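Local coordinates for protein histone-lysine N-methyltransferase family member SUVH9 (Arabidopsis thaliana, PDB 4NJ5) that acts in gene and transposon silencing, lacks methyltransferase activity, and may bind methylated DNA and recruit RNA polymerase V to chromatin, at residues A[84-89]-A[185-190]; A[121-126]-A[176-181]. All coordinates share one frame; numbering follows the deposited sequence.

Interaction 1: A[84-89]-A[185-190]; sequences FFFRFE and EVSSRV
V186 sets its CG1 methyl over the centre of the F85 ring. This CH-pi contact is tight: CG1 stands 3.3 Å from the ring centroid, 9° off the ring normal. The other methyl, CG2, lies anti to the backbone N and meets the F86 ring, with F86 CE1 at 3.6 Å. One valine thus touches two phenylalanines. V190 CG2 lies at the edge of the F85 ring, 4.0 Å from CE1.

The polar part centres on the carbonyl of F85. R189 NH1 gives F85 O a nearly straight bond of 3.0 Å in the carbonyl plane, and S187 OG is 2.8 Å from the same oxygen. The bent R189 chain brings NH1 beside F86 CD2, and NH2 pairs with D48. Replacing R189 by an alanine is likely to leave D48 without this charged mate and F85 O without its arginine donor.

F85 and F86 are buried, whereas S187 and R189 are partly exposed and form the more open, polar side. The contact joins the link between strand 83-84 and helix 87-92 to the loop between strands 174-180 and 190-206, in the SRA domain. Helix 8-35 touches F86 and V186, and helix 46-60 packs on F86.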
ATOM      1  N   PHE A  84       3.017  -1.284  -7.584  1.00 17.69           N
ATOM      2  CA  PHE A  84       2.693   0.029  -8.124  1.00 17.44           C
ATOM      3  C   PHE A  84       1.334  -0.049  -8.809  1.00 21.93           C
ATOM      4  O   PHE A  84       0.917  -1.122  -9.244  1.00 20.37           O
ATOM      5  CB  PHE A  84       3.777   0.471  -9.109  1.00 17.18           C
ATOM      6  CG  PHE A  84       5.153   0.482  -8.513  1.00 19.19           C
ATOM      7  CD1 PHE A  84       5.948  -0.652  -8.549  1.00 17.33           C
ATOM      8  CD2 PHE A  84       5.644   1.619  -7.894  1.00 21.05           C
ATOM      9  CE1 PHE A  84       7.208  -0.647  -7.984  1.00 21.36           C
ATOM     10  CE2 PHE A  84       6.904   1.631  -7.332  1.00 18.34           C
ATOM     11  CZ  PHE A  84       7.687   0.496  -7.376  1.00 17.75           C
ATOM     12  N   PHE A  85       0.643   1.082  -8.910  1.00 24.17           N
ATOM     13  CA  PHE A  85      -0.728   1.075  -9.420  1.00 24.08           C
ATOM     14  C   PHE A  85      -0.896   1.767 -10.769  1.00 19.31           C
ATOM     15  O   PHE A  85      -1.946   1.661 -11.397  1.00 20.20           O
ATOM     16  CB  PHE A  85      -1.672   1.697  -8.396  1.00 21.23           C
ATOM     17  CG  PHE A  85      -1.646   1.011  -7.066  1.00 21.40           C
ATOM     18  CD1 PHE A  85      -2.134  -0.278  -6.931  1.00 21.98           C
ATOM     19  CD2 PHE A  85      -1.134   1.653  -5.948  1.00 24.80           C
ATOM     20  CE1 PHE A  85      -2.115  -0.918  -5.704  1.00 26.38           C
ATOM     21  CE2 PHE A  85      -1.114   1.022  -4.717  1.00 26.25           C
ATOM     22  CZ  PHE A  85      -1.604  -0.267  -4.594  1.00 28.10           C
ATOM     23  N   PHE A  86       0.136   2.476 -11.207  1.00 19.75           N
ATOM     24  CA  PHE A  86       0.068   3.212 -12.459  1.00 19.79           C
ATOM     25  C   PHE A  86       1.369   3.081 -13.237  1.00 25.70           C
ATOM     26  O   PHE A  86       2.444   2.943 -12.649  1.00 28.07           O
ATOM     27  CB  PHE A  86      -0.223   4.694 -12.197  1.00 19.64           C
ATOM     28  CG  PHE A  86      -1.477   4.944 -11.405  1.00 20.20           C
ATOM     29  CD1 PHE A  86      -1.415   5.160 -10.037  1.00 19.80           C
ATOM     30  CD2 PHE A  86      -2.717   4.973 -12.028  1.00 21.36           C
ATOM     31  CE1 PHE A  86      -2.564   5.399  -9.303  1.00 20.45           C
ATOM     32  CE2 PHE A  86      -3.874   5.213 -11.298  1.00 22.13           C
ATOM     33  CZ  PHE A  86      -3.796   5.425  -9.932  1.00 21.64           C
ATOM     34  N   ARG A  87       1.268   3.131 -14.561  1.00 21.30           N
ATOM     35  CA  ARG A  87       2.448   3.093 -15.414  1.00 19.17           C
ATOM     36  C   ARG A  87       3.388   4.261 -15.140  1.00 19.22           C
ATOM     37  O   ARG A  87       4.591   4.085 -15.051  1.00 19.61           O
ATOM     38  CB  ARG A  87       2.042   3.086 -16.886  1.00 21.23           C
ATOM     39  CG  ARG A  87       1.316   1.846 -17.339  1.00 27.15           C
ATOM     40  CD  ARG A  87       2.241   0.655 -17.373  1.00 35.98           C
ATOM     41  NE  ARG A  87       2.329   0.053 -18.700  1.00 45.98           N
ATOM     42  CZ  ARG A  87       3.335   0.254 -19.541  1.00 49.44           C
ATOM     43  NH1 ARG A  87       3.342  -0.327 -20.731  1.00 52.54           N
ATOM     44  NH2 ARG A  87       4.338   1.036 -19.184  1.00 48.34           N
ATOM     45  N   PHE A  88       2.827   5.456 -15.005  1.00 19.86           N
ATOM     46  CA  PHE A  88       3.631   6.661 -14.817  1.00 23.16           C
ATOM     47  C   PHE A  88       4.423   6.576 -13.517  1.00 27.54           C
ATOM     48  O   PHE A  88       5.560   7.057 -13.420  1.00 28.23           O
ATOM     49  CB  PHE A  88       2.730   7.888 -14.798  1.00 22.99           C
ATOM     50  CG  PHE A  88       3.216   9.012 -15.665  1.00 28.33           C
ATOM     51  CD1 PHE A  88       4.210   9.866 -15.221  1.00 25.63           C
ATOM     52  CD2 PHE A  88       2.663   9.224 -16.917  1.00 30.67           C
ATOM     53  CE1 PHE A  88       4.648  10.912 -16.015  1.00 26.51           C
ATOM     54  CE2 PHE A  88       3.096  10.265 -17.708  1.00 33.61           C
ATOM     55  CZ  PHE A  88       4.090  11.112 -17.254  1.00 31.18           C
ATOM     56  N   GLU A  89       3.805   5.952 -12.522  1.00 27.21           N
ATOM     57  CA  GLU A  89       4.452   5.691 -11.245  1.00 24.85           C
ATOM     58  C   GLU A  89       5.789   4.979 -11.458  1.00 27.17           C
ATOM     59  O   GLU A  89       6.779   5.293 -10.796  1.00 29.03           O
ATOM     60  CB  GLU A  89       3.528   4.851 -10.358  1.00 17.92           C
ATOM     61  CG  GLU A  89       3.955   4.762  -8.916  1.00 17.64           C
ATOM     62  CD  GLU A  89       2.905   4.105  -8.035  1.00 18.02           C
ATOM     63  OE1 GLU A  89       1.856   3.677  -8.567  1.00 18.81           O
ATOM     64  OE2 GLU A  89       3.132   4.014  -6.810  1.00 17.74           O
ATOM     65  N   GLU A 185      -7.766  -0.672  -4.302  1.00 35.23           N
ATOM     66  CA  GLU A 185      -8.720   0.424  -4.165  1.00 34.18           C
ATOM     67  C   GLU A 185      -8.289   1.738  -4.824  1.00 30.41           C
ATOM     68  O   GLU A 185      -8.978   2.750  -4.712  1.00 31.66           O
ATOM     69  CB  GLU A 185      -9.058   0.649  -2.685  1.00 39.24           C
ATOM     70  CG  GLU A 185     -10.367  -0.001  -2.230  1.00 47.46           C
ATOM     71  CD  GLU A 185     -10.417  -1.499  -2.498  1.00 53.17           C
ATOM     72  OE1 GLU A 185     -11.438  -1.973  -3.043  1.00 53.05           O
ATOM     73  OE2 GLU A 185      -9.444  -2.207  -2.153  1.00 56.08           O
ATOM     74  N   VAL A 186      -7.160   1.725  -5.524  1.00 27.61           N
ATOM     75  CA  VAL A 186      -6.641   2.954  -6.128  1.00 25.98           C
ATOM     76  C   VAL A 186      -6.709   2.950  -7.658  1.00 20.77           C
ATOM     77  O   VAL A 186      -6.955   3.988  -8.275  1.00 21.69           O
ATOM     78  CB  VAL A 186      -5.214   3.270  -5.611  1.00 40.41           C
ATOM     79  CG1 VAL A 186      -4.445   1.988  -5.391  1.00 43.70           C
ATOM     80  CG2 VAL A 186      -4.471   4.216  -6.544  1.00 36.43           C
ATOM     81  N   SER A 187      -6.525   1.784  -8.268  1.00 20.26           N
ATOM     82  CA  SER A 187      -6.658   1.668  -9.719  1.00 20.02           C
ATOM     83  C   SER A 187      -7.163   0.294 -10.151  1.00 20.23           C
ATOM     84  O   SER A 187      -7.449  -0.565  -9.322  1.00 20.68           O
ATOM     85  CB  SER A 187      -5.329   1.972 -10.415  1.00 23.49           C
ATOM     86  OG  SER A 187      -4.424   0.892 -10.274  1.00 19.90           O
ATOM     87  N   SER A 188      -7.258   0.091 -11.459  1.00 26.15           N
ATOM     88  CA  SER A 188      -7.785  -1.153 -12.013  1.00 24.15           C
ATOM     89  C   SER A 188      -6.735  -2.262 -12.138  1.00 25.94           C
ATOM     90  O   SER A 188      -7.074  -3.406 -12.441  1.00 28.46           O
ATOM     91  CB  SER A 188      -8.443  -0.893 -13.371  1.00 20.98           C
ATOM     92  OG  SER A 188      -7.549  -0.232 -14.255  1.00 26.65           O
ATOM     93  N   ARG A 189      -5.466  -1.934 -11.904  1.00 20.05           N
ATOM     94  CA  ARG A 189      -4.408  -2.934 -12.032  1.00 20.21           C
ATOM     95  C   ARG A 189      -3.268  -2.746 -11.033  1.00 20.03           C
ATOM     96  O   ARG A 189      -3.138  -1.696 -10.407  1.00 25.21           O
ATOM     97  CB  ARG A 189      -3.849  -2.957 -13.462  1.00 28.19           C
ATOM     98  CG  ARG A 189      -2.637  -2.054 -13.691  1.00 33.25           C
ATOM     99  CD  ARG A 189      -2.961  -0.580 -13.491  1.00 31.53           C
ATOM    100  NE  ARG A 189      -3.790  -0.039 -14.562  1.00 27.44           N
ATOM    101  CZ  ARG A 189      -4.188   1.227 -14.628  1.00 27.10           C
ATOM    102  NH1 ARG A 189      -3.837   2.085 -13.678  1.00 21.63           N
ATOM    103  NH2 ARG A 189      -4.936   1.636 -15.644  1.00 31.11           N
ATOM    104  N   VAL A 190      -2.437  -3.774 -10.906  1.00 17.35           N
ATOM    105  CA  VAL A 190      -1.263  -3.731 -10.049  1.00 17.15           C
ATOM    106  C   VAL A 190      -0.003  -4.039 -10.865  1.00 18.27           C
ATOM    107  O   VAL A 190       0.029  -5.013 -11.622  1.00 19.40           O
ATOM    108  CB  VAL A 190      -1.389  -4.742  -8.881  1.00 21.36           C
ATOM    109  CG1 VAL A 190      -0.051  -4.947  -8.191  1.00 21.77           C
ATOM    110  CG2 VAL A 190      -2.447  -4.280  -7.888  1.00 18.71           C
TER

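Interaction 2: A[121-126]-A[176-181]; sequences VIVSGG and VIRGLK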
ATOM      1  N   VAL A 121      11.276  -4.180 -19.311  1.00 19.86           N
ATOM      2  CA  VAL A 121      10.100  -4.642 -20.038  1.00 21.26           C
ATOM      3  C   VAL A 121       8.878  -4.743 -19.137  1.00 19.16           C
ATOM      4  O   VAL A 121       8.989  -5.020 -17.944  1.00 18.95           O
ATOM      5  CB  VAL A 121      10.335  -6.007 -20.724  1.00 20.15           C
ATOM      6  CG1 VAL A 121      11.353  -5.872 -21.849  1.00 20.81           C
ATOM      7  CG2 VAL A 121      10.785  -7.042 -19.709  1.00 20.28           C
ATOM      8  N   ILE A 122       7.710  -4.503 -19.722  1.00 23.05           N
ATOM      9  CA  ILE A 122       6.447  -4.696 -19.033  1.00 25.20           C
ATOM     10  C   ILE A 122       5.837  -5.993 -19.529  1.00 27.41           C
ATOM     11  O   ILE A 122       5.628  -6.167 -20.727  1.00 31.48           O
ATOM     12  CB  ILE A 122       5.459  -3.559 -19.327  1.00 28.71           C
ATOM     13  CG1 ILE A 122       6.110  -2.198 -19.087  1.00 28.38           C
ATOM     14  CG2 ILE A 122       4.216  -3.707 -18.464  1.00 31.01           C
ATOM     15  CD1 ILE A 122       6.332  -1.881 -17.625  1.00 28.91           C
ATOM     16  N   VAL A 123       5.557  -6.908 -18.611  1.00 30.08           N
ATOM     17  CA  VAL A 123       4.987  -8.192 -18.988  1.00 29.27           C
ATOM     18  C   VAL A 123       3.591  -8.366 -18.413  1.00 29.55           C
ATOM     19  O   VAL A 123       3.389  -8.253 -17.207  1.00 33.21           O
ATOM     20  CB  VAL A 123       5.865  -9.359 -18.510  1.00 26.17           C
ATOM     21  CG1 VAL A 123       5.241 -10.690 -18.914  1.00 24.51           C
ATOM     22  CG2 VAL A 123       7.273  -9.226 -19.070  1.00 20.53           C
ATOM     23  N   SER A 124       2.628  -8.639 -19.284  1.00 21.77           N
ATOM     24  CA  SER A 124       1.272  -8.946 -18.852  1.00 29.18           C
ATOM     25  C   SER A 124       1.225 -10.327 -18.206  1.00 34.41           C
ATOM     26  O   SER A 124       1.894 -11.253 -18.661  1.00 35.28           O
ATOM     27  CB  SER A 124       0.310  -8.894 -20.042  1.00 32.52           C
ATOM     28  OG  SER A 124       0.294  -7.605 -20.635  1.00 34.40           O
ATOM     29  N   GLY A 125       0.431 -10.465 -17.149  1.00 41.85           N
ATOM     30  CA  GLY A 125       0.257 -11.751 -16.496  1.00 45.74           C
ATOM     31  C   GLY A 125      -0.506 -12.749 -17.350  1.00 48.74           C
ATOM     32  O   GLY A 125      -1.318 -12.368 -18.195  1.00 43.95           O
ATOM     33  N   GLY A 126      -0.242 -14.033 -17.131  1.00 67.39           N
ATOM     34  CA  GLY A 126      -0.911 -15.088 -17.873  1.00 69.01           C
ATOM     35  C   GLY A 126      -2.324 -15.336 -17.381  1.00 71.39           C
ATOM     36  O   GLY A 126      -3.153 -15.898 -18.097  1.00 75.27           O
ATOM     37  N   VAL A 176      12.210  -6.625 -15.224  1.00 18.74           N
ATOM     38  CA  VAL A 176      10.886  -7.077 -15.625  1.00 18.79           C
ATOM     39  C   VAL A 176       9.840  -6.571 -14.640  1.00 23.21           C
ATOM     40  O   VAL A 176       9.928  -6.832 -13.439  1.00 25.20           O
ATOM     41  CB  VAL A 176      10.804  -8.611 -15.689  1.00 18.40           C
ATOM     42  CG1 VAL A 176       9.351  -9.065 -15.777  1.00 17.80           C
ATOM     43  CG2 VAL A 176      11.610  -9.133 -16.867  1.00 19.51           C
ATOM     44  N   ILE A 177       8.860  -5.833 -15.149  1.00 18.65           N
ATOM     45  CA  ILE A 177       7.735  -5.409 -14.331  1.00 19.24           C
ATOM     46  C   ILE A 177       6.467  -6.068 -14.853  1.00 21.03           C
ATOM     47  O   ILE A 177       6.097  -5.895 -16.019  1.00 16.29           O
ATOM     48  CB  ILE A 177       7.539  -3.881 -14.327  1.00 22.61           C
ATOM     49  CG1 ILE A 177       8.702  -3.180 -13.621  1.00 22.38           C
ATOM     50  CG2 ILE A 177       6.224  -3.526 -13.634  1.00 22.96           C
ATOM     51  CD1 ILE A 177       9.915  -2.931 -14.499  1.00 25.83           C
ATOM     52  N   ARG A 178       5.806  -6.835 -13.993  1.00 17.16           N
ATOM     53  CA  ARG A 178       4.605  -7.537 -14.410  1.00 16.28           C
ATOM     54  C   ARG A 178       3.343  -6.736 -14.113  1.00 19.78           C
ATOM     55  O   ARG A 178       3.190  -6.170 -13.030  1.00 23.73           O
ATOM     56  CB  ARG A 178       4.540  -8.943 -13.804  1.00 18.36           C
ATOM     57  CG  ARG A 178       4.468 -10.038 -14.864  1.00 21.02           C
ATOM     58  CD  ARG A 178       4.438 -11.434 -14.274  1.00 24.13           C
ATOM     59  NE  ARG A 178       5.770 -11.918 -13.922  1.00 29.53           N
ATOM     60  CZ  ARG A 178       6.453 -12.818 -14.623  1.00 27.67           C
ATOM     61  NH1 ARG A 178       7.657 -13.197 -14.216  1.00 23.33           N
ATOM     62  NH2 ARG A 178       5.936 -13.345 -15.725  1.00 26.66           N
ATOM     63  N   GLY A 179       2.456  -6.673 -15.101  1.00 19.50           N
ATOM     64  CA  GLY A 179       1.170  -6.019 -14.946  1.00 20.84           C
ATOM     65  C   GLY A 179       0.070  -7.048 -14.780  1.00 20.28           C
ATOM     66  O   GLY A 179      -0.057  -7.972 -15.587  1.00 19.43           O
ATOM     67  N   LEU A 180      -0.726  -6.895 -13.727  1.00 22.83           N
ATOM     68  CA  LEU A 180      -1.761  -7.873 -13.407  1.00 25.59           C
ATOM     69  C   LEU A 180      -3.084  -7.183 -13.092  1.00 25.61           C
ATOM     70  O   LEU A 180      -3.108  -6.164 -12.399  1.00 22.74           O
ATOM     71  CB  LEU A 180      -1.341  -8.724 -12.198  1.00 27.12           C
ATOM     72  CG  LEU A 180      -0.067  -9.580 -12.227  1.00 34.29           C
ATOM     73  CD1 LEU A 180       1.199  -8.744 -12.065  1.00 37.20           C
ATOM     74  CD2 LEU A 180      -0.125 -10.654 -11.150  1.00 35.85           C
ATOM     75  N   LYS A 181      -4.186  -7.729 -13.600  1.00 20.69           N
ATOM     76  CA  LYS A 181      -5.489  -7.268 -13.149  1.00 24.68           C
ATOM     77  C   LYS A 181      -5.656  -7.784 -11.736  1.00 22.17           C
ATOM     78  O   LYS A 181      -5.905  -8.967 -11.523  1.00 22.39           O
ATOM     79  CB  LYS A 181      -6.630  -7.776 -14.029  1.00 41.97           C
ATOM     80  CG  LYS A 181      -7.999  -7.364 -13.492  1.00 49.77           C
ATOM     81  CD  LYS A 181      -9.153  -7.896 -14.333  1.00 60.24           C
ATOM     82  CE  LYS A 181      -9.259  -7.156 -15.660  1.00 66.87           C
ATOM     83  NZ  LYS A 181      -9.280  -5.677 -15.459  1.00 68.38           N
TER
HETATM   84  O   HOH W   1       3.524 -13.577 -17.297  1.00 32.34           O
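V121 lays its CG2 methyl against CG2 of V176, 3.6 Å away, with the two side chains slanting across each other. V123 continues this face of the sheet. Its CG2 is 3.9 Å from CG1 of V176, and its CB lies alongside the R178 chain, 4.0 Å from CG. V123 CG1 is anti to the backbone N (chi1 180°), which leaves CG2 beside that N and turned to V176. The other face carries I122 and I177, where I122 CD1 reaches I177 CB at 4.0 Å.

The strands run parallel and in register. Their backbone bonds alternate: I177 N to V121 O, V123 N to I177 O, G179 N to V123 O. G125 N bonds to G179 O at 3.0 Å and carries the ladder just past the end of strand 117-124.

R178 NE pairs with D194, and its NH1 with D135. R178 NH2 donates to a water 2.9 Å away, in the guanidinium plane, and this water donates to S124 O. The three nitrogens therefore all have partners, and two acidic residues probably offset the charge.

This is a parallel pair inside the mixed sheet of the SRA domain. Strand 190-206 flanks 174-180 on its other edge, antiparallel, and 103-106 pairs with 117-124. Strand 136-140 packs on the V121, V123 and R178 face through Y139 and I137. Helix 87-92 covers I122 and I177 through L90.

Both interactions lie in the SRA domain, away from the zinc cluster. Interaction 2 is nested within the chain loop closed by interaction 1. Strand 174-180 leads into the loop of interaction 1, and V190 N and L180 O, 2.9 Å apart, probably form a hydrogen bond. Helix 87-92 also serves both: it starts in 84-89, and R87 packs on I122. Interaction 1 has no strand ladder and relies on rings, methyls and an arginine donor to one carbonyl, with a serine hydroxyl close by. F84, F85, F86 and V190 are buried, and none of its touching residues is exposed. Interaction 2 relies on repeated backbone bonds. It is buried at V121, V176 and I177 but reaches the surface at S124 and G125.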